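Long-range contacts in Non-structural protein 5 (Modoc virus, PDB 2WA2), which probably methylates the cap of viral RNA at guanine N7 and at a ribose 2'-O, using S-adenosylmethionine as methyl donor: residues E81-G92 and Q103-T113; W73-E81 and Y230-N238. The protein carries 4 engineered substitutions. One frame throughout, in Å; residues are numbered along the deposited sequence. Where two conformers were deposited one is given.

How the interactions relate
Both contacts reach the same seven-stranded sheet of the methyltransferase domain, and their centres lie about 16 Å apart. Interaction 1 pairs strand 86-89 with strand 106-112 and ends in the turn that borders S-adenosylmethionine; Gly90, Cys91, Gly92 and Thr113 belong to that pocket. Interaction 2 lays the end of helix 66-76 against strand 229-232, where the side chain of Tyr230 stands about 7 Å from the cofactor. Helix 66-76 and strand 86-89 follow each other in the chain, joined by a loop in which the two contacts share Glu81, and interaction 1 is nested within the loop that interaction 2 closes. They touch where Leu82 CD1 packs 3.9 Å from Asp75 OD2.

Interaction 1: residues E81-G92 and Q103-T113; sequences ELKGTVVDLGCG and QPNVREVKAYT. Engineered in segment 81-92: Thr85 (natural residue Ser). With SAM (S-adenosylmethionine), chain C.
Gly84 O is held by two backbone donors that come from the same face of its carbonyl plane: Arg107 N at 2.8 Å and, more loosely, Glu108 N at 3.3 Å. This double acceptance marks a beta bulge, where the register slips by one residue before regular parallel pairing begins. Gly84 has phi 61°, a value that a residue without a side chain adopts easily. Next to it the engineered Thr85 lies alongside Glu108, and its OG1 donates to the anti lone pair of Glu108 OE2 at 2.9 Å. Glu108 CG sits between its own backbone N and carbonyl carbon (chi1 64°), and the extended chain beyond runs the same way as the threonine.

From here strands 86-89 and 106-112 run parallel, 17° apart, as the two strands of a beta-alpha-beta unit of the Rossmann-like methyltransferase fold, with helix 95-101 between them. Beta-branched Val86 suits the extended chain and sets CG2 across the side chain of Val106, 3.8 Å from its CG1, on the face that helix 95-101 packs against. Asp88 turns to this face too, and its OD2 is bonded to Ser97 of that helix. On the other face Leu89 CD2 approaches Tyr112 CD2 obliquely at 4.1 Å.

Past the strand end, Tyr112 O receives Cys91 N from above its carbonyl plane at 2.8 Å, while Gly92 N makes a weak bond to Thr113 OG1. At Gly90 and Gly92 the chain passes so near S-adenosylmethionine that a beta carbon would clash; Gly90 CA lies 3.4 Å from its O4'.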
loop_
_atom_site.group_PDB
_atom_site.type_symbol
_atom_site.label_atom_id
_atom_site.label_comp_id
_atom_site.label_asym_id
_atom_site.label_seq_id
_atom_site.Cartn_x
_atom_site.Cartn_y
_atom_site.Cartn_z
ATOM N N GLU A 81 7.209 -8.393 8.749
ATOM C CA GLU A 81 8.313 -9.347 8.715
ATOM C C GLU A 81 8.409 -9.948 7.316
ATOM O O GLU A 81 7.543 -10.704 6.893
ATOM C CB GLU A 81 8.123 -10.436 9.783
ATOM C CG GLU A 81 9.232 -11.545 9.783
ATOM C CD GLU A 81 10.638 -11.050 10.225
ATOM O OE1 GLU A 81 10.776 -9.955 10.851
ATOM O OE2 GLU A 81 11.613 -11.793 9.946
ATOM N N LEU A 82 9.460 -9.580 6.602
ATOM C CA LEU A 82 9.666 -10.064 5.245
ATOM C C LEU A 82 10.350 -11.433 5.370
ATOM O O LEU A 82 11.473 -11.526 5.841
ATOM C CB LEU A 82 10.473 -9.029 4.437
ATOM C CG LEU A 82 9.780 -7.676 4.183
ATOM C CD1 LEU A 82 10.709 -6.672 3.534
ATOM C CD2 LEU A 82 8.478 -7.798 3.374
ATOM N N LYS A 83 9.654 -12.503 4.996
ATOM C CA LYS A 83 10.194 -13.857 5.222
ATOM C C LYS A 83 9.618 -14.938 4.325
ATOM O O LYS A 83 8.471 -14.844 3.853
ATOM C CB LYS A 83 10.001 -14.272 6.696
ATOM C CG LYS A 83 8.563 -14.518 7.068
ATOM C CD LYS A 83 8.425 -15.192 8.421
ATOM C CE LYS A 83 7.048 -14.968 8.991
ATOM N NZ LYS A 83 5.974 -15.715 8.248
ATOM N N GLY A 84 10.421 -15.991 4.116
ATOM C CA GLY A 84 9.959 -17.170 3.376
ATOM C C GLY A 84 9.557 -16.828 1.955
ATOM O O GLY A 84 10.291 -16.131 1.262
ATOM N N THR A 85 8.407 -17.365 1.541
ATOM C CA THR A 85 7.767 -17.072 0.265
ATOM C C THR A 85 6.990 -15.730 0.361
ATOM O O THR A 85 5.976 -15.612 1.067
ATOM C CB THR A 85 6.848 -18.218 -0.157
ATOM O OG1 THR A 85 7.630 -19.422 -0.246
ATOM C CG2 THR A 85 6.154 -17.918 -1.545
ATOM N N VAL A 86 7.503 -14.740 -0.361
ATOM C CA VAL A 86 6.894 -13.421 -0.406
ATOM C C VAL A 86 6.143 -13.313 -1.723
ATOM O O VAL A 86 6.703 -13.614 -2.797
ATOM C CB VAL A 86 7.964 -12.300 -0.333
ATOM C CG1 VAL A 86 7.313 -10.883 -0.416
ATOM C CG2 VAL A 86 8.781 -12.395 0.950
ATOM N N VAL A 87 4.880 -12.914 -1.646
ATOM C CA VAL A 87 4.158 -12.508 -2.858
ATOM C C VAL A 87 4.122 -10.992 -2.949
ATOM O O VAL A 87 3.990 -10.295 -1.935
ATOM C CB VAL A 87 2.728 -13.119 -3.017
ATOM C CG1 VAL A 87 2.814 -14.586 -3.365
ATOM C CG2 VAL A 87 1.833 -12.883 -1.800
ATOM N N ASP A 88 4.317 -10.487 -4.161
ATOM C CA ASP A 88 4.246 -9.062 -4.391
ATOM C C ASP A 88 3.165 -8.853 -5.443
ATOM O O ASP A 88 3.386 -9.054 -6.643
ATOM C CB ASP A 88 5.610 -8.507 -4.807
ATOM C CG ASP A 88 5.608 -6.982 -4.966
ATOM O OD1 ASP A 88 4.603 -6.343 -4.588
ATOM O OD2 ASP A 88 6.580 -6.434 -5.521
ATOM N N LEU A 89 1.970 -8.521 -4.967
ATOM C CA LEU A 89 0.817 -8.303 -5.822
ATOM C C LEU A 89 0.757 -6.872 -6.326
ATOM O O LEU A 89 0.770 -5.916 -5.531
ATOM C CB LEU A 89 -0.472 -8.701 -5.094
ATOM C CG LEU A 89 -0.426 -10.144 -4.547
ATOM C CD1 LEU A 89 -1.562 -10.380 -3.601
ATOM C CD2 LEU A 89 -0.412 -11.227 -5.674
ATOM N N GLY A 90 0.715 -6.712 -7.649
ATOM C CA GLY A 90 0.765 -5.374 -8.240
ATOM C C GLY A 90 2.181 -4.837 -8.148
ATOM O O GLY A 90 2.419 -3.785 -7.581
ATOM N N CYS A 91 3.137 -5.591 -8.676
ATOM C CA CYS A 91 4.538 -5.252 -8.456
ATOM C C CYS A 91 5.017 -4.070 -9.300
ATOM O O CYS A 91 6.035 -3.425 -8.966
ATOM C CB CYS A 91 5.427 -6.506 -8.640
ATOM S SG CYS A 91 5.658 -7.011 -10.366
ATOM N N GLY A 92 4.298 -3.765 -10.381
ATOM C CA GLY A 92 4.745 -2.717 -11.301
ATOM C C GLY A 92 6.193 -2.926 -11.702
ATOM O O GLY A 92 6.588 -4.046 -12.095
ATOM N N GLN A 103 16.404 -9.200 1.561
ATOM C CA GLN A 103 16.279 -9.415 3.017
ATOM C C GLN A 103 16.604 -10.843 3.491
ATOM O O GLN A 103 16.305 -11.814 2.794
ATOM C CB GLN A 103 14.903 -8.956 3.514
ATOM C CG GLN A 103 14.648 -7.481 3.245
ATOM C CD GLN A 103 15.705 -6.586 3.861
ATOM O OE1 GLN A 103 15.925 -6.609 5.068
ATOM N NE2 GLN A 103 16.378 -5.800 3.025
ATOM N N PRO A 104 17.212 -10.975 4.699
ATOM C CA PRO A 104 17.852 -12.247 5.077
ATOM C C PRO A 104 16.874 -13.414 5.232
ATOM O O PRO A 104 17.243 -14.553 4.945
ATOM C CB PRO A 104 18.497 -11.924 6.432
ATOM C CG PRO A 104 17.656 -10.805 6.987
ATOM C CD PRO A 104 17.326 -9.970 5.772
ATOM N N ASN A 105 15.650 -13.137 5.683
ATOM C CA ASN A 105 14.681 -14.200 5.958
ATOM C C ASN A 105 13.846 -14.609 4.737
ATOM O O ASN A 105 13.118 -15.601 4.776
ATOM C CB ASN A 105 13.755 -13.816 7.115
ATOM C CG ASN A 105 14.516 -13.439 8.399
ATOM O OD1 ASN A 105 15.196 -14.267 8.985
ATOM N ND2 ASN A 105 14.367 -12.194 8.839
ATOM N N VAL A 106 13.943 -13.837 3.667
ATOM C CA VAL A 106 13.223 -14.150 2.428
ATOM C C VAL A 106 13.917 -15.242 1.625
ATOM O O VAL A 106 15.119 -15.148 1.360
ATOM C CB VAL A 106 13.094 -12.887 1.556
ATOM C CG1 VAL A 106 12.405 -13.197 0.233
ATOM C CG2 VAL A 106 12.296 -11.827 2.329
ATOM N N ARG A 107 13.131 -16.239 1.223
ATOM C CA ARG A 107 13.605 -17.374 0.433
ATOM C C ARG A 107 13.291 -17.257 -1.053
ATOM O O ARG A 107 14.092 -17.667 -1.884
ATOM C CB ARG A 107 13.072 -18.681 1.003
ATOM C CG ARG A 107 13.842 -19.095 2.266
ATOM C CD ARG A 107 13.373 -20.449 2.773
ATOM N NE ARG A 107 14.216 -21.553 2.292
ATOM C CZ ARG A 107 13.958 -22.299 1.211
ATOM N NH1 ARG A 107 12.879 -22.063 0.462
ATOM N NH2 ARG A 107 14.794 -23.282 0.870
ATOM N N GLU A 108 12.137 -16.693 -1.384
ATOM C CA GLU A 108 11.777 -16.423 -2.784
ATOM C C GLU A 108 10.734 -15.307 -2.888
ATOM O O GLU A 108 10.004 -15.024 -1.923
ATOM C CB GLU A 108 11.242 -17.694 -3.460
ATOM C CG GLU A 108 9.956 -18.188 -2.859
ATOM C CD GLU A 108 9.433 -19.446 -3.516
ATOM O OE1 GLU A 108 10.002 -19.885 -4.547
ATOM O OE2 GLU A 108 8.449 -20.006 -2.987
ATOM N N VAL A 109 10.680 -14.663 -4.049
ATOM C CA VAL A 109 9.688 -13.624 -4.283
ATOM C C VAL A 109 8.936 -13.934 -5.574
ATOM O O VAL A 109 9.540 -14.111 -6.622
ATOM C CB VAL A 109 10.330 -12.223 -4.353
ATOM C CG1 VAL A 109 9.247 -11.151 -4.531
ATOM C CG2 VAL A 109 11.119 -11.932 -3.102
ATOM N N LYS A 110 7.631 -14.058 -5.459
ATOM C CA LYS A 110 6.766 -14.268 -6.571
ATOM C C LYS A 110 5.985 -12.955 -6.772
ATOM O O LYS A 110 5.120 -12.571 -5.946
ATOM C CB LYS A 110 5.851 -15.450 -6.271
ATOM C CG LYS A 110 6.624 -16.769 -6.030
ATOM C CD LYS A 110 5.621 -17.908 -5.922
ATOM C CE LYS A 110 6.271 -19.266 -5.709
ATOM N NZ LYS A 110 5.178 -20.321 -5.544
ATOM N N ALA A 111 6.317 -12.280 -7.867
ATOM C CA ALA A 111 5.860 -10.926 -8.187
ATOM C C ALA A 111 4.906 -10.926 -9.403
ATOM O O ALA A 111 5.155 -11.610 -10.404
ATOM C CB ALA A 111 7.082 -10.040 -8.452
ATOM N N TYR A 112 3.806 -10.192 -9.290
ATOM C CA TYR A 112 2.728 -10.221 -10.288
ATOM C C TYR A 112 2.239 -8.820 -10.606
ATOM O O TYR A 112 2.038 -8.008 -9.696
ATOM C CB TYR A 112 1.553 -11.088 -9.774
ATOM C CG TYR A 112 1.963 -12.504 -9.477
ATOM C CD1 TYR A 112 1.956 -13.476 -10.484
ATOM C CD2 TYR A 112 2.401 -12.873 -8.195
ATOM C CE1 TYR A 112 2.361 -14.791 -10.212
ATOM C CE2 TYR A 112 2.804 -14.200 -7.909
ATOM C CZ TYR A 112 2.783 -15.132 -8.921
ATOM O OH TYR A 112 3.175 -16.433 -8.670
ATOM N N THR A 113 2.036 -8.526 -11.894
ATOM C CA THR A 113 1.479 -7.227 -12.252
ATOM C C THR A 113 0.783 -7.281 -13.617
ATOM O O THR A 113 1.040 -8.190 -14.422
ATOM C CB THR A 113 2.575 -6.121 -12.174
ATOM O OG1 THR A 113 1.965 -4.840 -11.945
ATOM C CG2 THR A 113 3.491 -6.125 -13.401
HETATM N N SAM C . 5.375 -1.423 -5.196
HETATM C CA SAM C . 5.610 -0.869 -6.571
HETATM C C SAM C . 7.099 -0.573 -6.779
HETATM O O SAM C . 7.850 -0.550 -5.797
HETATM O OXT SAM C . 7.593 -0.335 -7.897
HETATM C CB SAM C . 4.796 0.408 -6.776
HETATM C CG SAM C . 3.295 0.169 -6.886
HETATM S SD SAM C . 2.929 -0.245 -8.599
HETATM C CE SAM C . 2.715 1.443 -9.252
HETATM C "C5'" SAM C . 1.184 -0.703 -8.536
HETATM C "C4'" SAM C . 0.944 -1.606 -9.746
HETATM O "O4'" SAM C . -0.190 -2.419 -9.586
HETATM C "C3'" SAM C . 0.698 -0.795 -11.016
HETATM O "O3'" SAM C . 1.846 -0.920 -11.818
HETATM C "C2'" SAM C . -0.496 -1.445 -11.691
HETATM O "O2'" SAM C . -0.199 -1.712 -13.039
HETATM C "C1'" SAM C . -0.649 -2.738 -10.884
HETATM N N9 SAM C . -2.021 -3.233 -10.851
HETATM C C8 SAM C . -3.162 -2.487 -10.668
HETATM N N7 SAM C . -4.219 -3.307 -10.682
HETATM C C5 SAM C . -3.747 -4.567 -10.886
HETATM C C6 SAM C . -4.390 -5.802 -10.993
HETATM N N6 SAM C . -5.704 -5.915 -10.927
HETATM N N1 SAM C . -3.618 -6.935 -11.170
HETATM C C2 SAM C . -2.254 -6.855 -11.263
HETATM N N3 SAM C . -1.598 -5.645 -11.162
HETATM C C4 SAM C . -2.368 -4.527 -10.985
HETATM O O HOH W 1 14.089 -10.669 6.305
#

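Interaction 2: residues W73-E81 and Y230-N238; sequences WIDERGGVE and YFVSGIKNN
Ile74, in the last turn of helix 66-76, touches strand 229-232 with both branches of its side chain. At CB the chain divides. CG2, anti to the backbone N, meets Val232 CG1 at 3.9 Å. CG1 takes the other course, anti to the carbonyl carbon (chi1 -62°), and with chi2 at 171° the chain stays extended and carries CD1 over one face of the Tyr230 ring. There CD1 lies 4.2 Å from the ring centroid and 26° off its normal, a CH-pi contact displaced toward CG. A branched aliphatic residue fits this place because its two branches can touch a valine and cover part of an aromatic face at once. The tyrosine is also held at its far end, where its OH is hydrogen-bonded to Asp155, a residue that binds S-adenosylmethionine.

Beyond the helix the meeting is mostly through backbone. Gly79 O accepts from Gly234 N at 2.7 Å; the donor stands above the carbonyl plane. Gly78 O lies 3.2 Å from Gly234 CA in a CA-H...O contact, an approach so close that a beta carbon on Gly234 would run into Gly78. One on Gly79 would strike Ile74 CG2. Ile235 reaches back to this turn, with CD1 3.9 Å from Gly79 CA, and a water bridges Glu81 N and Ser233 OG, which is also bonded to Phe189 N.

Gly78, with positive phi and its N bonded to Asp75 O, while Gly79 N bonds to Ile74 O, forms a Schellman motif. It ends a helix packed on strand 229-232, which runs antiparallel to its neighbours 188-193 and 215-217 in the sheet, whose 3-2-1-4-5-7-6 order with a reversed seventh strand marks the Rossmann-like methyltransferase fold.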
loop_
_atom_site.group_PDB
_atom_site.type_symbol
_atom_site.label_atom_id
_atom_site.label_comp_id
_atom_site.label_asym_id
_atom_site.label_seq_id
_atom_site.Cartn_x
_atom_site.Cartn_y
_atom_site.Cartn_z
ATOM N N TRP A 73 11.082 1.807 4.996
ATOM C CA TRP A 73 10.598 2.510 6.167
ATOM C C TRP A 73 9.681 1.638 7.007
ATOM O O TRP A 73 9.881 1.526 8.218
ATOM C CB TRP A 73 9.891 3.815 5.781
ATOM C CG TRP A 73 9.590 4.715 6.966
ATOM C CD1 TRP A 73 10.378 5.744 7.437
ATOM C CD2 TRP A 73 8.445 4.654 7.835
ATOM N NE1 TRP A 73 9.774 6.330 8.532
ATOM C CE2 TRP A 73 8.597 5.678 8.803
ATOM C CE3 TRP A 73 7.302 3.831 7.893
ATOM C CZ2 TRP A 73 7.646 5.912 9.814
ATOM C CZ3 TRP A 73 6.347 4.072 8.894
ATOM C CH2 TRP A 73 6.537 5.108 9.852
ATOM N N ILE A 74 8.668 1.041 6.378
ATOM C CA ILE A 74 7.752 0.131 7.059
ATOM C C ILE A 74 8.510 -1.061 7.679
ATOM O O ILE A 74 8.200 -1.490 8.801
ATOM C CB ILE A 74 6.669 -0.390 6.098
ATOM C CG1 ILE A 74 5.813 0.787 5.568
ATOM C CG2 ILE A 74 5.831 -1.538 6.761
ATOM C CD1 ILE A 74 4.869 0.400 4.443
ATOM N N ASP A 75 9.491 -1.585 6.941
ATOM C CA ASP A 75 10.231 -2.774 7.389
ATOM C C ASP A 75 11.049 -2.445 8.630
ATOM O O ASP A 75 11.040 -3.210 9.601
ATOM C CB ASP A 75 11.135 -3.297 6.279
ATOM C CG ASP A 75 11.867 -4.568 6.665
ATOM O OD1 ASP A 75 11.373 -5.328 7.533
ATOM O OD2 ASP A 75 12.947 -4.799 6.086
ATOM N N GLU A 76 11.733 -1.304 8.588
ATOM C CA GLU A 76 12.598 -0.854 9.685
ATOM C C GLU A 76 11.801 -0.477 10.920
ATOM O O GLU A 76 12.321 -0.527 12.030
ATOM C CB GLU A 76 13.491 0.316 9.230
ATOM C CG GLU A 76 14.855 -0.141 8.658
ATOM C CD GLU A 76 15.230 0.480 7.307
ATOM O OE1 GLU A 76 15.250 1.729 7.181
ATOM O OE2 GLU A 76 15.533 -0.298 6.368
ATOM N N ARG A 77 10.544 -0.098 10.737
ATOM C CA ARG A 77 9.663 0.195 11.866
ATOM C C ARG A 77 9.059 -1.067 12.476
ATOM O O ARG A 77 8.356 -0.981 13.481
ATOM C CB ARG A 77 8.527 1.135 11.455
ATOM C CG ARG A 77 8.983 2.476 10.928
ATOM C CD ARG A 77 9.387 3.422 12.048
ATOM N NE ARG A 77 10.405 4.410 11.673
ATOM C CZ ARG A 77 11.257 4.310 10.652
ATOM N NH1 ARG A 77 11.256 3.256 9.841
ATOM N NH2 ARG A 77 12.131 5.283 10.449
ATOM N N GLY A 78 9.317 -2.227 11.872
ATOM C CA GLY A 78 8.675 -3.477 12.288
ATOM C C GLY A 78 7.223 -3.620 11.851
ATOM O O GLY A 78 6.458 -4.364 12.469
ATOM N N GLY A 79 6.854 -2.923 10.772
ATOM C CA GLY A 79 5.520 -3.016 10.187
ATOM C C GLY A 79 5.232 -4.353 9.551
ATOM O O GLY A 79 4.089 -4.798 9.505
ATOM N N VAL A 80 6.273 -5.015 9.060
ATOM C CA VAL A 80 6.091 -6.286 8.349
ATOM C C VAL A 80 7.359 -7.122 8.384
ATOM O O VAL A 80 8.445 -6.621 8.072
ATOM C CB VAL A 80 5.639 -6.065 6.848
ATOM C CG1 VAL A 80 6.700 -5.272 6.050
ATOM C CG2 VAL A 80 5.315 -7.399 6.167
ATOM N N GLU A 81 7.209 -8.393 8.749
ATOM C CA GLU A 81 8.313 -9.347 8.715
ATOM C C GLU A 81 8.409 -9.948 7.316
ATOM O O GLU A 81 7.543 -10.704 6.893
ATOM C CB GLU A 81 8.123 -10.436 9.783
ATOM C CG GLU A 81 9.232 -11.545 9.783
ATOM C CD GLU A 81 10.638 -11.050 10.225
ATOM O OE1 GLU A 81 10.776 -9.955 10.851
ATOM O OE2 GLU A 81 11.613 -11.793 9.946
ATOM N N TYR A 230 -1.021 2.147 5.027
ATOM C CA TYR A 230 -0.595 0.772 4.801
ATOM C C TYR A 230 -1.129 -0.150 5.873
ATOM O O TYR A 230 -0.914 0.089 7.057
ATOM C CB TYR A 230 0.912 0.654 4.644
ATOM C CG TYR A 230 1.324 1.185 3.287
ATOM C CD1 TYR A 230 1.404 0.324 2.186
ATOM C CD2 TYR A 230 1.578 2.542 3.099
ATOM C CE1 TYR A 230 1.759 0.806 0.921
ATOM C CE2 TYR A 230 1.920 3.042 1.818
ATOM C CZ TYR A 230 2.000 2.154 0.747
ATOM O OH TYR A 230 2.301 2.624 -0.521
ATOM N N PHE A 231 -1.862 -1.171 5.456
ATOM C CA PHE A 231 -2.425 -2.123 6.404
ATOM C C PHE A 231 -1.341 -3.171 6.602
ATOM O O PHE A 231 -0.968 -3.879 5.647
ATOM C CB PHE A 231 -3.736 -2.734 5.866
ATOM C CG PHE A 231 -4.343 -3.790 6.758
ATOM C CD1 PHE A 231 -4.788 -3.475 8.048
ATOM C CD2 PHE A 231 -4.510 -5.106 6.294
ATOM C CE1 PHE A 231 -5.364 -4.453 8.880
ATOM C CE2 PHE A 231 -5.096 -6.104 7.122
ATOM C CZ PHE A 231 -5.505 -5.782 8.419
ATOM N N VAL A 232 -0.844 -3.262 7.845
ATOM C CA VAL A 232 0.377 -4.011 8.135
ATOM C C VAL A 232 0.177 -5.004 9.309
ATOM O O VAL A 232 -0.643 -4.774 10.212
ATOM C CB VAL A 232 1.597 -3.057 8.405
ATOM C CG1 VAL A 232 1.969 -2.152 7.180
ATOM C CG2 VAL A 232 1.348 -2.173 9.642
ATOM N N SER A 233 0.902 -6.117 9.270
ATOM C CA SER A 233 0.776 -7.151 10.282
ATOM C C SER A 233 1.551 -6.823 11.564
ATOM O O SER A 233 1.165 -7.300 12.620
ATOM C CB SER A 233 1.243 -8.511 9.729
ATOM O OG SER A 233 2.480 -8.371 9.082
ATOM N N GLY A 234 2.622 -6.027 11.456
ATOM C CA GLY A 234 3.603 -5.855 12.547
ATOM C C GLY A 234 3.213 -4.843 13.613
ATOM O O GLY A 234 3.729 -4.881 14.752
ATOM N N ILE A 235 2.306 -3.938 13.259
ATOM C CA ILE A 235 1.881 -2.876 14.168
ATOM C C ILE A 235 0.385 -3.040 14.414
ATOM O O ILE A 235 -0.380 -3.171 13.461
ATOM C CB ILE A 235 2.256 -1.481 13.595
ATOM C CG1 ILE A 235 3.785 -1.380 13.491
ATOM C CG2 ILE A 235 1.641 -0.316 14.454
ATOM C CD1 ILE A 235 4.335 -0.222 12.662
ATOM N N LYS A 236 -0.028 -3.055 15.679
ATOM C CA LYS A 236 -1.436 -3.189 16.035
ATOM C C LYS A 236 -1.934 -1.870 16.622
ATOM O O LYS A 236 -1.492 -1.475 17.699
ATOM C CB LYS A 236 -1.632 -4.307 17.061
ATOM C CG LYS A 236 -1.460 -5.691 16.502
ATOM C CD LYS A 236 -1.466 -6.715 17.635
ATOM C CE LYS A 236 -2.310 -7.924 17.251
ATOM N NZ LYS A 236 -3.773 -7.662 17.341
ATOM N N ASN A 237 -2.805 -1.166 15.901
ATOM C CA ASN A 237 -3.215 0.166 16.338
ATOM C C ASN A 237 -4.673 0.469 16.103
ATOM O O ASN A 237 -5.461 -0.399 15.691
ATOM C CB ASN A 237 -2.286 1.270 15.782
ATOM C CG ASN A 237 -2.380 1.413 14.263
ATOM O OD1 ASN A 237 -3.176 0.725 13.627
ATOM N ND2 ASN A 237 -1.580 2.321 13.686
ATOM N N ASN A 238 -5.040 1.686 16.469
ATOM C CA ASN A 238 -6.377 2.207 16.355
ATOM C C ASN A 238 -6.541 2.776 14.937
ATOM O O ASN A 238 -6.126 3.907 14.651
ATOM C CB ASN A 238 -6.543 3.293 17.430
ATOM C CG ASN A 238 -7.819 4.066 17.299
ATOM O OD1 ASN A 238 -8.697 3.739 16.498
ATOM N ND2 ASN A 238 -7.939 5.113 18.107
HETATM O O HOH W 2 4.885 -9.065 10.246
#